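Local coordinates for protein 2',5'-phosphodiesterase 12 (Homo sapiens, PDB 4Z2B) that belongs to the endonuclease/exonuclease/phosphatase family, whose DNase I-like catalytic fold binds magnesium and is joined here to an E-set N-terminal domain, at residues A150-Q155 with E197-V202; N300-W305 with D342-P347. One frame throughout, in Å; residues are numbered along the deposited sequence.

Contact 1 of 2, residues A150-Q155 with E197-V202. With 4LC (3-(6-{[(2S,3S)-3-(hydroxymethyl)-2-phenylmorpholin-4-yl]carbonyl}-1-methyl-1H-benzimidazol-2-yl)-1H-indole-6-carbonitrile), chain F.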
# COMPACT_ATOMS: atom_id res chain seq x y z
N ALA A 150 8.91 2.59 4.56
CA ALA A 150 9.76 1.44 4.26
C ALA A 150 10.66 1.10 5.42
O ALA A 150 11.24 1.98 6.06
CB ALA A 150 10.60 1.70 3.01
N ASP A 151 10.81 -0.20 5.66
CA ASP A 151 11.71 -0.74 6.67
C ASP A 151 13.16 -0.33 6.37
O ASP A 151 13.93 -0.10 7.30
CB ASP A 151 11.60 -2.28 6.73
CG ASP A 151 12.53 -2.90 7.76
OD1 ASP A 151 12.40 -2.59 8.94
OD2 ASP A 151 13.44 -3.65 7.36
N THR A 152 13.55 -0.21 5.07
CA THR A 152 14.92 0.19 4.72
C THR A 152 15.24 1.58 5.34
O THR A 152 16.35 1.81 5.81
CB THR A 152 15.17 0.11 3.20
OG1 THR A 152 16.56 0.39 2.98
CG2 THR A 152 14.32 1.11 2.40
N TYR A 153 14.22 2.45 5.43
CA TYR A 153 14.41 3.75 6.08
C TYR A 153 14.16 3.68 7.59
O TYR A 153 14.92 4.27 8.35
CB TYR A 153 13.50 4.83 5.46
CG TYR A 153 13.61 4.90 3.95
CD1 TYR A 153 14.85 4.82 3.31
CD2 TYR A 153 12.47 4.93 3.15
CE1 TYR A 153 14.96 4.91 1.93
CE2 TYR A 153 12.57 4.97 1.76
CZ TYR A 153 13.81 4.94 1.16
OH TYR A 153 13.97 5.01 -0.20
N ALA A 154 13.11 2.99 8.03
CA ALA A 154 12.76 2.95 9.46
C ALA A 154 13.86 2.33 10.36
O ALA A 154 13.97 2.71 11.54
CB ALA A 154 11.45 2.21 9.65
N GLN A 155 14.67 1.39 9.82
CA GLN A 155 15.76 0.75 10.58
C GLN A 155 17.01 1.66 10.78
O GLN A 155 17.85 1.30 11.60
CB GLN A 155 16.19 -0.57 9.90
CG GLN A 155 16.93 -0.44 8.57
CD GLN A 155 17.26 -1.80 8.01
OE1 GLN A 155 16.38 -2.64 7.79
NE2 GLN A 155 18.54 -2.05 7.76
N GLU A 197 6.62 3.34 -0.63
CA GLU A 197 7.64 2.88 0.33
C GLU A 197 7.42 1.42 0.70
O GLU A 197 7.47 1.03 1.88
CB GLU A 197 7.71 3.78 1.58
CG GLU A 197 8.27 5.16 1.29
CD GLU A 197 8.72 5.95 2.50
OE1 GLU A 197 9.06 5.33 3.54
OE2 GLU A 197 8.71 7.19 2.42
N VAL A 198 7.17 0.63 -0.34
CA VAL A 198 6.95 -0.80 -0.20
C VAL A 198 8.30 -1.49 -0.39
O VAL A 198 8.86 -1.44 -1.49
CB VAL A 198 5.86 -1.33 -1.20
CG1 VAL A 198 5.68 -2.84 -1.07
CG2 VAL A 198 4.51 -0.61 -0.99
N ASP A 199 8.85 -2.11 0.68
CA ASP A 199 10.08 -2.90 0.55
C ASP A 199 9.77 -4.15 -0.28
O ASP A 199 8.65 -4.63 -0.22
CB ASP A 199 10.66 -3.32 1.91
CG ASP A 199 10.87 -2.20 2.90
OD1 ASP A 199 9.93 -1.89 3.65
OD2 ASP A 199 11.97 -1.66 2.94
N ARG A 200 10.75 -4.67 -1.08
CA ARG A 200 10.51 -5.88 -1.88
C ARG A 200 9.94 -7.02 -1.04
O ARG A 200 8.96 -7.64 -1.44
CB ARG A 200 11.82 -6.38 -2.54
CG ARG A 200 12.32 -5.55 -3.72
CD ARG A 200 13.44 -6.28 -4.48
NE ARG A 200 13.86 -5.50 -5.65
CZ ARG A 200 13.22 -5.47 -6.82
NH1 ARG A 200 12.12 -6.20 -7.00
NH2 ARG A 200 13.67 -4.72 -7.81
N ALA A 201 10.57 -7.30 0.13
CA ALA A 201 10.13 -8.41 0.99
C ALA A 201 8.78 -8.13 1.63
O ALA A 201 8.03 -9.06 1.89
CB ALA A 201 11.17 -8.70 2.06
N VAL A 202 8.43 -6.85 1.83
CA VAL A 202 7.12 -6.48 2.39
C VAL A 202 6.04 -6.86 1.35
O VAL A 202 5.05 -7.50 1.69
CB VAL A 202 7.09 -4.98 2.76
CG1 VAL A 202 5.66 -4.47 2.90
CG2 VAL A 202 7.90 -4.72 4.05
C13 4LC F . 11.92 12.25 5.17
C17 4LC F . 11.97 10.77 4.98
C20 4LC F . 13.28 11.17 2.92
C01 4LC F . 8.57 14.96 3.74
N05 4LC F . 9.82 15.27 4.45
C06 4LC F . 10.34 16.48 4.82
N07 4LC F . 11.44 16.38 5.54
C08 4LC F . 11.74 15.01 5.53
C09 4LC F . 12.83 14.32 6.05
C11 4LC F . 12.89 12.95 5.90
C14 4LC F . 10.83 12.94 4.64
C16 4LC F . 10.75 14.32 4.84
O18 4LC F . 11.41 10.04 5.77
N19 4LC F . 12.64 10.28 3.90
C23 4LC F . 14.69 10.71 2.65
O26 4LC F . 14.70 9.34 2.19
C27 4LC F . 14.12 8.44 3.14
C29 4LC F . 12.69 8.85 3.52
C31 4LC F . 11.68 8.53 2.41
O34 4LC F . 10.41 9.11 2.68
C36 4LC F . 15.08 8.19 4.29
C37 4LC F . 16.38 7.76 4.03
C39 4LC F . 17.26 7.48 5.07
C41 4LC F . 16.86 7.64 6.38
C43 4LC F . 15.57 8.04 6.66
C45 4LC F . 14.68 8.33 5.62
C47 4LC F . 9.61 17.76 4.73
C48 4LC F . 9.48 18.69 5.73
N50 4LC F . 8.75 19.76 5.28
C52 4LC F . 8.28 19.49 4.02
C53 4LC F . 7.44 20.23 3.19
C55 4LC F . 7.16 19.74 1.92
C56 4LC F . 7.72 18.53 1.48
C58 4LC F . 8.57 17.81 2.32
C60 4LC F . 8.85 18.27 3.60
C61 4LC F . 6.24 20.45 1.07
N62 4LC F . 5.50 20.98 0.40
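Asp199 turns its carboxylate to the first turn of helix 151-154 and grips two successive backbone N-H groups, one with each oxygen. Asp199 OD1 receives Asp151 N at 2.8 Å through its syn lone pair, and Asp199 OD2 is met from the syn side by Thr152 N at 3.0 Å, somewhat out of the carboxylate plane. CG stands anti to the carbonyl carbon (chi1 -53°), which brings the carboxylate against the helix start, where Ala150 holds the N-cap position and rests its CB 3.6 Å from Asp199 OD2.

Glu197 approaches the same helix start with its chain extended beyond CG. Glu197 OE1 uses the anti lone pair to accept a nearly straight bond (165°) from Ala150 N at 2.9 Å. Glu197 OE1 also sits in the plane of the Tyr153 ring, 3.5 Å from CD2 at its edge, and carboxylate and ring planes stand perpendicular. The ring is filled on both faces: Thr152 CG2 lies over the centre of one, and C27 of 4LC over the centre of the other, 3.6 Å above the plane. Glu226 holds the Tyr153 hydroxyl by a hydrogen bond, which helps fix the ring.

Glu197 thus divides its labour. OE1 ties down the helix start, while Glu197 OE2 accepts a 2.6 Å bond from hydroxyl O34 of 4LC and another from Asn147. With its side chain about 3 Å from a magnesium ion, Glu197 joins the metal site to the ligand pocket, and the amides gathered on Asp199 probably stabilise that buried carboxylate.

Contact 2 of 2, residues N300-W305 with D342-P347. With 4LC (3-(6-{[(2S,3S)-3-(hydroxymethyl)-2-phenylmorpholin-4-yl]carbonyl}-1-methyl-1H-benzimidazol-2-yl)-1H-indole-6-carbonitrile), chain F; EDO (1,2-ethanediol), chain C.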
# COMPACT_ATOMS: atom_id res chain seq x y z
N ASN A 300 0.15 5.88 -9.73
CA ASN A 300 0.65 5.90 -8.35
C ASN A 300 2.04 6.43 -8.35
O ASN A 300 2.81 6.07 -9.25
CB ASN A 300 0.61 4.47 -7.78
CG ASN A 300 1.08 4.34 -6.35
OD1 ASN A 300 1.00 5.27 -5.56
ND2 ASN A 300 1.49 3.13 -5.98
N THR A 301 2.37 7.37 -7.43
CA THR A 301 3.74 7.90 -7.41
C THR A 301 4.17 8.25 -5.99
O THR A 301 3.37 8.27 -5.06
CB THR A 301 3.89 9.10 -8.39
OG1 THR A 301 5.27 9.29 -8.70
CG2 THR A 301 3.31 10.41 -7.83
N HIS A 302 5.46 8.60 -5.87
CA HIS A 302 6.12 9.08 -4.67
C HIS A 302 7.14 10.10 -5.13
O HIS A 302 8.17 9.73 -5.71
CB HIS A 302 6.75 7.91 -3.88
CG HIS A 302 7.35 8.32 -2.55
ND1 HIS A 302 8.16 7.45 -1.84
CD2 HIS A 302 7.24 9.48 -1.85
CE1 HIS A 302 8.50 8.09 -0.74
NE2 HIS A 302 8.03 9.34 -0.73
N LEU A 303 6.82 11.37 -4.97
CA LEU A 303 7.69 12.43 -5.50
C LEU A 303 8.83 12.77 -4.54
O LEU A 303 8.81 12.35 -3.38
CB LEU A 303 6.87 13.69 -5.84
CG LEU A 303 5.72 13.50 -6.88
CD1 LEU A 303 5.16 14.86 -7.30
CD2 LEU A 303 6.21 12.74 -8.12
N TYR A 304 9.85 13.47 -5.07
CA TYR A 304 11.05 13.90 -4.33
C TYR A 304 10.69 14.46 -2.94
O TYR A 304 9.80 15.31 -2.83
CB TYR A 304 11.80 14.95 -5.14
CG TYR A 304 13.13 15.35 -4.52
CD1 TYR A 304 14.06 14.38 -4.15
CD2 TYR A 304 13.48 16.69 -4.40
CE1 TYR A 304 15.29 14.75 -3.59
CE2 TYR A 304 14.72 17.06 -3.87
CZ TYR A 304 15.61 16.08 -3.44
OH TYR A 304 16.82 16.42 -2.90
N TRP A 305 11.37 13.96 -1.89
CA TRP A 305 11.07 14.29 -0.48
C TRP A 305 11.48 15.69 0.02
O TRP A 305 10.92 16.12 1.03
CB TRP A 305 11.79 13.27 0.45
CG TRP A 305 13.30 13.47 0.48
CD1 TRP A 305 14.20 13.02 -0.43
CD2 TRP A 305 14.04 14.25 1.44
NE1 TRP A 305 15.47 13.47 -0.11
CE2 TRP A 305 15.40 14.23 1.03
CE3 TRP A 305 13.69 14.98 2.60
CZ2 TRP A 305 16.41 14.90 1.74
CZ3 TRP A 305 14.71 15.62 3.32
CH2 TRP A 305 16.04 15.57 2.89
N ASP A 342 2.13 9.88 -2.63
CA ASP A 342 2.76 10.74 -1.67
C ASP A 342 3.44 11.79 -2.55
O ASP A 342 4.45 11.49 -3.18
CB ASP A 342 3.74 9.97 -0.78
CG ASP A 342 4.53 10.87 0.14
OD1 ASP A 342 4.38 12.13 0.04
OD2 ASP A 342 5.30 10.35 0.95
N PHE A 343 2.80 12.96 -2.68
CA PHE A 343 3.32 13.99 -3.59
C PHE A 343 4.34 14.89 -2.91
O PHE A 343 4.93 15.76 -3.58
CB PHE A 343 2.17 14.81 -4.18
CG PHE A 343 1.32 13.96 -5.09
CD1 PHE A 343 0.26 13.21 -4.57
CD2 PHE A 343 1.66 13.79 -6.43
CE1 PHE A 343 -0.50 12.38 -5.41
CE2 PHE A 343 0.91 12.95 -7.26
CZ PHE A 343 -0.16 12.25 -6.75
N ASN A 344 4.49 14.77 -1.57
CA ASN A 344 5.43 15.61 -0.80
C ASN A 344 5.17 17.11 -1.12
O ASN A 344 6.12 17.90 -1.23
CB ASN A 344 6.89 15.19 -1.11
CG ASN A 344 7.34 14.09 -0.20
OD1 ASN A 344 7.09 14.17 1.00
ND2 ASN A 344 7.98 13.04 -0.74
N SER A 345 3.88 17.48 -1.28
CA SER A 345 3.47 18.83 -1.63
C SER A 345 2.22 19.22 -0.87
O SER A 345 1.20 18.54 -0.97
CB SER A 345 3.18 18.94 -3.13
OG SER A 345 4.24 18.46 -3.93
N THR A 346 2.28 20.33 -0.14
CA THR A 346 1.12 20.83 0.61
C THR A 346 0.19 21.62 -0.33
O THR A 346 0.63 22.09 -1.39
CB THR A 346 1.53 21.66 1.84
OG1 THR A 346 2.14 22.86 1.39
CG2 THR A 346 2.46 20.91 2.80
N PRO A 347 -1.08 21.85 0.07
CA PRO A 347 -2.02 22.56 -0.83
C PRO A 347 -1.65 24.00 -1.20
O PRO A 347 -2.20 24.53 -2.17
CB PRO A 347 -3.34 22.52 -0.05
CG PRO A 347 -3.22 21.27 0.82
CD PRO A 347 -1.79 21.33 1.26
C13 4LC F . 11.92 12.25 5.17
C17 4LC F . 11.97 10.77 4.98
C20 4LC F . 13.28 11.17 2.92
C01 4LC F . 8.57 14.96 3.74
N05 4LC F . 9.82 15.27 4.45
C06 4LC F . 10.34 16.48 4.82
N07 4LC F . 11.44 16.38 5.54
C08 4LC F . 11.74 15.01 5.53
C09 4LC F . 12.83 14.32 6.05
C11 4LC F . 12.89 12.95 5.90
C14 4LC F . 10.83 12.94 4.64
C16 4LC F . 10.75 14.32 4.84
O18 4LC F . 11.41 10.04 5.77
N19 4LC F . 12.64 10.28 3.90
C23 4LC F . 14.69 10.71 2.65
O26 4LC F . 14.70 9.34 2.19
C27 4LC F . 14.12 8.44 3.14
C29 4LC F . 12.69 8.85 3.52
C31 4LC F . 11.68 8.53 2.41
O34 4LC F . 10.41 9.11 2.68
C36 4LC F . 15.08 8.19 4.29
C37 4LC F . 16.38 7.76 4.03
C39 4LC F . 17.26 7.48 5.07
C41 4LC F . 16.86 7.64 6.38
C43 4LC F . 15.57 8.04 6.66
C45 4LC F . 14.68 8.33 5.62
C47 4LC F . 9.61 17.76 4.73
C48 4LC F . 9.48 18.69 5.73
N50 4LC F . 8.75 19.76 5.28
C52 4LC F . 8.28 19.49 4.02
C53 4LC F . 7.44 20.23 3.19
C55 4LC F . 7.16 19.74 1.92
C56 4LC F . 7.72 18.53 1.48
C58 4LC F . 8.57 17.81 2.32
C60 4LC F . 8.85 18.27 3.60
C61 4LC F . 6.24 20.45 1.07
N62 4LC F . 5.50 20.98 0.40
C1 EDO C . 10.64 9.93 -2.88
O1 EDO C . 11.34 9.20 -3.84
C2 EDO C . 11.65 10.53 -1.90
O2 EDO C . 12.52 11.34 -2.64
O HOH W 1 9.14 11.10 1.30
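Leu303 and Asp342 meet where two parallel strands end. Leu303 N donates to Asp342 O at 3.0 Å and Asp342 N to Thr301 O at 3.2 Å, so Asp342 has both backbone polar groups paired to the chain beside it, astride the bridge with His302.

Past the strands a side chain takes over the pairing. Asn344 ND2 gives one hydrogen to Leu303 O at 2.9 Å, the acceptor lying in the amide plane although the donor stands above the carbonyl plane. Asn344 ND2 gives its other hydrogen to a water at 3.0 Å, and that water also bonds His302 NE2 (2.9 Å) and O34 of 4LC. The Asn344 backbone is pinned too: its N-H reaches Asp342 OD1, closing an Asx turn. Asp342 OD2 is satisfied by Asn147 and lies 3.4 Å from His302 NE2, at an angle too poor for a bond; the Asp342 and His302 side chains run alongside each other, their planes 21° apart.

On the apolar side Leu303 CD1 packs at the edge of the Phe343 ring, 3.8 Å from CD2. Trp305, its CG between backbone N and carbonyl carbon (chi1 71°), lays its indole face against morpholine C20 of 4LC, while its backbone N donates to O2 of 1,2-ethanediol. Thr346 N adds a weak bond to nitrile N62 of 4LC.

The strand pairing sets the loop in place, and from it Trp305, Asn344 and Thr346 line the pocket; a side-chain amide and one shared water link His302 to 4LC.

Overall arrangement
From the N terminus, the chain first builds the four-stranded antiparallel sheet; strand 140-147 then leads into contact 1. That contact closes a loop of 41 residues, about half of them helical, bringing the chain back at the end of strand 192-198, parallel neighbour of strand 140-147 in one mixed sheet. Contact 2 closes later, after 36 residues that include helix 310-331: strands 295-302 and 337-342 form a parallel beta-alpha-beta crossover in the other large sheet. The loops are in series, neither nested nor crossed. Their centres lie about 18 Å apart, yet Glu197 packs against His302, and Asn147 bonds Glu197 and Asp342, joining both sheets beside 4LC.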